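Putative hexulose 6 phosphate synthase (Salmonella typhimurium, PDB 3F4W) belongs to the HUMPS family of TIM-barrel proteins and is of unestablished function. Local coordinates at residues 60-65 / 71-76; 148-153 / 177-182. All coordinates share one frame; numbering follows the deposited sequence.

Contact 1. Residues 60-65 / 71-76; sequences AKIMDG and QLLFDA
A60 and L73 meet through methyl groups alone, and no flat group has a face or an edge in the contact. The F74 side chain packs instead on V81 and A99, and the D64 carboxylate accepts hydrogen bonds from the backbone N of T137 and of D138 in the second subunit, plus a weak one from G65 N. Between the two segments, L73 CD2 comes to 3.5 Å from A60 CB, its closest partner. L73 CD2 is also 4.4 Å from I62 CD1, at the end of a side chain extended by a chi2 of 173°; L73 thus rests mainly on A60, with I62 a looser neighbour. The torsions of L73 (chi1 -95°, chi2 10°) lie outside the usual leucine shapes. V41 and V81, and I37 of the second subunit, also pack on L73. K61, between the two strand residues, turns the other way, and its NZ makes a salt bridge to D59 OD2 and a hydrogen bond to T33 OG1. This is the strand-to-helix packing of a TIM-barrel beta-alpha-beta unit, here strand 55-62, helix 66-75 and strand 80-84.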
loop_
_atom_site.group_PDB
_atom_site.type_symbol
_atom_site.label_atom_id
_atom_site.label_comp_id
_atom_site.label_asym_id
_atom_site.label_seq_id
_atom_site.Cartn_x
_atom_site.Cartn_y
_atom_site.Cartn_z
ATOM N N ALA A 60 -0.184 -6.630 1.969
ATOM C CA ALA A 60 -0.747 -5.637 1.060
ATOM C C ALA A 60 -0.614 -4.209 1.591
ATOM O O ALA A 60 -0.614 -3.253 0.815
ATOM C CB ALA A 60 -2.203 -5.963 0.772
ATOM N N LYS A 61 -0.488 -4.067 2.909
ATOM C CA LYS A 61 -0.451 -2.745 3.536
ATOM C C LYS A 61 -1.610 -1.887 3.038
ATOM O O LYS A 61 -1.421 -0.752 2.588
ATOM C CB LYS A 61 0.884 -2.042 3.264
ATOM C CG LYS A 61 2.048 -2.550 4.102
ATOM C CD LYS A 61 3.284 -1.688 3.882
ATOM C CE LYS A 61 4.473 -2.194 4.684
ATOM N NZ LYS A 61 5.032 -3.442 4.104
ATOM N N ILE A 62 -2.810 -2.446 3.129
ATOM C CA ILE A 62 -4.020 -1.796 2.648
ATOM C C ILE A 62 -4.250 -0.415 3.264
ATOM O O ILE A 62 -4.112 -0.224 4.475
ATOM C CB ILE A 62 -5.247 -2.691 2.901
ATOM C CG1 ILE A 62 -5.121 -3.986 2.097
ATOM C CG2 ILE A 62 -6.526 -1.968 2.524
ATOM C CD1 ILE A 62 -6.195 -5.009 2.410
ATOM N N MET A 63 -4.597 0.547 2.414
ATOM C CA MET A 63 -4.821 1.920 2.847
ATOM C C MET A 63 -6.234 2.361 2.484
ATOM O O MET A 63 -6.761 3.321 3.043
ATOM C CB MET A 63 -3.807 2.852 2.179
ATOM C CG MET A 63 -3.846 4.291 2.680
ATOM S SD MET A 63 -3.230 4.421 4.369
ATOM C CE MET A 63 -3.554 6.144 4.764
ATOM N N ASP A 64 -6.843 1.651 1.543
ATOM C CA ASP A 64 -8.165 2.006 1.048
ATOM C C ASP A 64 -8.784 0.799 0.362
ATOM O O ASP A 64 -8.094 -0.185 0.086
ATOM C CB ASP A 64 -8.076 3.193 0.075
ATOM C CG ASP A 64 -9.443 3.775 -0.270
ATOM O OD1 ASP A 64 -9.568 4.444 -1.320
ATOM O OD2 ASP A 64 -10.395 3.562 0.508
ATOM N N GLY A 65 -10.081 0.875 0.086
ATOM C CA GLY A 65 -10.789 -0.210 -0.569
ATOM C C GLY A 65 -10.633 -1.487 0.226
ATOM O O GLY A 65 -10.391 -2.555 -0.334
ATOM N N GLN A 71 -10.652 -9.243 0.374
ATOM C CA GLN A 71 -11.353 -10.407 -0.164
ATOM C C GLN A 71 -10.579 -11.026 -1.324
ATOM O O GLN A 71 -10.450 -12.244 -1.425
ATOM C CB GLN A 71 -12.758 -10.006 -0.614
ATOM C CG GLN A 71 -13.681 -11.162 -0.935
ATOM C CD GLN A 71 -15.054 -10.692 -1.375
ATOM O OE1 GLN A 71 -16.060 -10.984 -0.733
ATOM N NE2 GLN A 71 -15.098 -9.945 -2.468
ATOM N N LEU A 72 -10.060 -10.173 -2.199
ATOM C CA LEU A 72 -9.223 -10.623 -3.302
ATOM C C LEU A 72 -8.062 -11.467 -2.784
ATOM O O LEU A 72 -7.722 -12.507 -3.352
ATOM C CB LEU A 72 -8.681 -9.411 -4.062
ATOM C CG LEU A 72 -7.648 -9.717 -5.139
ATOM C CD1 LEU A 72 -8.320 -10.440 -6.287
ATOM C CD2 LEU A 72 -6.989 -8.438 -5.617
ATOM N N LEU A 73 -7.455 -11.003 -1.699
ATOM C CA LEU A 73 -6.296 -11.654 -1.108
ATOM C C LEU A 73 -6.678 -12.960 -0.420
ATOM O O LEU A 73 -5.993 -13.973 -0.564
ATOM C CB LEU A 73 -5.639 -10.710 -0.099
ATOM C CG LEU A 73 -4.461 -9.829 -0.533
ATOM C CD1 LEU A 73 -4.231 -9.826 -2.031
ATOM C CD2 LEU A 73 -4.618 -8.411 0.014
ATOM N N PHE A 74 -7.773 -12.931 0.333
ATOM C CA PHE A 74 -8.229 -14.119 1.043
ATOM C C PHE A 74 -8.690 -15.188 0.064
ATOM O O PHE A 74 -8.365 -16.363 0.226
ATOM C CB PHE A 74 -9.343 -13.778 2.038
ATOM C CG PHE A 74 -8.861 -13.039 3.255
ATOM C CD1 PHE A 74 -7.770 -13.501 3.973
ATOM C CD2 PHE A 74 -9.510 -11.897 3.691
ATOM C CE1 PHE A 74 -7.325 -12.832 5.092
ATOM C CE2 PHE A 74 -9.070 -11.222 4.812
ATOM C CZ PHE A 74 -7.976 -11.688 5.513
ATOM N N ASP A 75 -9.439 -14.773 -0.956
ATOM C CA ASP A 75 -9.866 -15.687 -2.009
ATOM C C ASP A 75 -8.672 -16.392 -2.646
ATOM O O ASP A 75 -8.784 -17.528 -3.100
ATOM C CB ASP A 75 -10.656 -14.947 -3.094
ATOM C CG ASP A 75 -12.069 -14.602 -2.660
ATOM O OD1 ASP A 75 -12.491 -15.073 -1.583
ATOM O OD2 ASP A 75 -12.757 -13.861 -3.397
ATOM N N ALA A 76 -7.534 -15.708 -2.685
ATOM C CA ALA A 76 -6.337 -16.254 -3.316
ATOM C C ALA A 76 -5.614 -17.269 -2.434
ATOM O O ALA A 76 -4.677 -17.928 -2.879
ATOM C CB ALA A 76 -5.392 -15.138 -3.711
#

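Contact 2. Residues 148-153 / 177-182; sequences DDLITM and ALLGPD
L150 projects from helix 147-156 as a knob, and its CD2 methyl fits the notch between L179 and P181. L150 CD2 lies 3.9 Å from L179 CD1 and 4.0 Å from P181 CG, two atoms that are themselves 6.4 Å apart. With CG anti to the backbone N (chi1 -179°), the leucine reaches out from the helix to the notch. L179 slides past it in the opposite direction, whereas the L150 and P181 side chains cross at about a right angle. L179 CD1 also touches I151 more loosely, 4.3 Å from I151 CG1. I151 and L179 form the exposed border of the patch, while L150 and P181 are buried and continue inward onto strand 161-165 through I162 and V164. The loop passes through a type I turn from A177 to G180, closed by G180 N to A177 O at 2.9 Å, and G180, with positive phi, then leads into P181. Such apolar packing of helix 147-156 against the loop that enters the neighbouring strand 183-186 belongs to the outer layer of a TIM barrel.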
loop_
_atom_site.group_PDB
_atom_site.type_symbol
_atom_site.label_atom_id
_atom_site.label_comp_id
_atom_site.label_asym_id
_atom_site.label_seq_id
_atom_site.Cartn_x
_atom_site.Cartn_y
_atom_site.Cartn_z
ATOM N N ASP A 148 11.665 0.040 20.856
ATOM C CA ASP A 148 11.025 1.059 21.683
ATOM C C ASP A 148 9.518 1.044 21.455
ATOM O O ASP A 148 8.739 1.126 22.405
ATOM C CB ASP A 148 11.598 2.455 21.418
ATOM C CG ASP A 148 11.347 3.423 22.574
ATOM O OD1 ASP A 148 10.647 3.046 23.537
ATOM O OD2 ASP A 148 11.857 4.560 22.523
ATOM N N ASP A 149 9.108 0.923 20.196
ATOM C CA ASP A 149 7.684 0.842 19.874
ATOM C C ASP A 149 7.049 -0.437 20.425
ATOM O O ASP A 149 5.898 -0.426 20.854
ATOM C CB ASP A 149 7.449 0.967 18.363
ATOM C CG ASP A 149 7.550 2.406 17.871
ATOM O OD1 ASP A 149 7.616 3.328 18.712
ATOM O OD2 ASP A 149 7.555 2.617 16.641
ATOM N N LEU A 150 7.799 -1.536 20.423
ATOM C CA LEU A 150 7.284 -2.788 20.970
ATOM C C LEU A 150 7.040 -2.665 22.474
ATOM O O LEU A 150 6.053 -3.183 22.995
ATOM C CB LEU A 150 8.236 -3.955 20.687
ATOM C CG LEU A 150 7.773 -5.320 21.205
ATOM C CD1 LEU A 150 6.410 -5.680 20.632
ATOM C CD2 LEU A 150 8.782 -6.401 20.872
ATOM N N ILE A 151 7.944 -1.975 23.161
ATOM C CA ILE A 151 7.807 -1.742 24.596
ATOM C C ILE A 151 6.520 -0.987 24.914
ATOM O O ILE A 151 5.760 -1.380 25.796
ATOM C CB ILE A 151 9.011 -0.964 25.152
ATOM C CG1 ILE A 151 10.281 -1.809 25.045
ATOM C CG2 ILE A 151 8.754 -0.537 26.593
ATOM C CD1 ILE A 151 11.545 -1.054 25.390
ATOM N N THR A 152 6.268 0.094 24.186
ATOM C CA THR A 152 5.033 0.844 24.370
ATOM C C THR A 152 3.815 -0.009 24.035
ATOM O O THR A 152 2.840 -0.039 24.787
ATOM C CB THR A 152 5.011 2.114 23.516
ATOM O OG1 THR A 152 6.064 2.984 23.945
ATOM C CG2 THR A 152 3.677 2.830 23.661
ATOM N N MET A 153 3.874 -0.708 22.907
ATOM C CA MET A 153 2.776 -1.571 22.500
ATOM C C MET A 153 2.397 -2.557 23.604
ATOM O O MET A 153 1.223 -2.708 23.938
ATOM C CB MET A 153 3.126 -2.330 21.216
ATOM C CG MET A 153 2.087 -3.362 20.828
ATOM S SD MET A 153 0.519 -2.604 20.366
ATOM C CE MET A 153 0.875 -2.118 18.678
ATOM N N ALA A 177 12.408 -11.554 21.830
ATOM C CA ALA A 177 11.738 -12.742 22.336
ATOM C C ALA A 177 11.446 -12.600 23.824
ATOM O O ALA A 177 10.371 -12.976 24.295
ATOM C CB ALA A 177 12.584 -13.980 22.073
ATOM N N LEU A 178 12.410 -12.051 24.556
ATOM C CA LEU A 178 12.277 -11.858 26.001
ATOM C C LEU A 178 11.059 -11.027 26.377
ATOM O O LEU A 178 10.527 -11.164 27.477
ATOM C CB LEU A 178 13.533 -11.204 26.580
ATOM C CG LEU A 178 14.736 -12.121 26.814
ATOM C CD1 LEU A 178 16.019 -11.316 26.968
ATOM C CD2 LEU A 178 14.500 -13.008 28.029
ATOM N N LEU A 179 10.623 -10.163 25.466
ATOM C CA LEU A 179 9.482 -9.294 25.736
ATOM C C LEU A 179 8.164 -10.024 25.508
ATOM O O LEU A 179 7.112 -9.600 25.987
ATOM C CB LEU A 179 9.555 -8.028 24.880
ATOM C CG LEU A 179 10.724 -7.101 25.215
ATOM C CD1 LEU A 179 10.846 -5.963 24.211
ATOM C CD2 LEU A 179 10.574 -6.557 26.627
ATOM N N GLY A 180 8.224 -11.123 24.764
ATOM C CA GLY A 180 7.072 -11.981 24.580
ATOM C C GLY A 180 6.051 -11.553 23.542
ATOM O O GLY A 180 4.848 -11.568 23.814
ATOM N N PRO A 181 6.515 -11.178 22.338
ATOM C CA PRO A 181 5.553 -10.953 21.255
ATOM C C PRO A 181 4.956 -12.294 20.847
ATOM O O PRO A 181 5.517 -13.333 21.190
ATOM C CB PRO A 181 6.419 -10.414 20.108
ATOM C CG PRO A 181 7.827 -10.296 20.655
ATOM C CD PRO A 181 7.904 -11.161 21.857
ATOM N N ASP A 182 3.844 -12.276 20.123
ATOM C CA ASP A 182 3.249 -13.511 19.626
ATOM C C ASP A 182 3.882 -13.931 18.303
ATOM O O ASP A 182 3.992 -15.121 18.003
ATOM C CB ASP A 182 1.737 -13.350 19.484
ATOM C CG ASP A 182 1.069 -13.033 20.801
ATOM O OD1 ASP A 182 0.905 -13.960 21.620
ATOM O OD2 ASP A 182 0.708 -11.856 21.022
#

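Overall arrangement
Contacts 1 and 2 lie on opposite sides of the chain's centre, 27 Å apart between centres and about 13 Å apart at their nearest atoms, so they do not touch. They also differ in level: contact 1 takes in the C-terminal end of strand 55-62, whereas segment 177-182 of contact 2 leads into the start of strand 183-186. In TIM-barrel enzymes the active site lies at the C-terminal ends of the strands, which would place 60-65 nearer to it than 177-182. Their relation to the dimer differs too, since the second subunit packs against contact 1 but does not touch contact 2. The closed eight-stranded parallel barrel is what connects them.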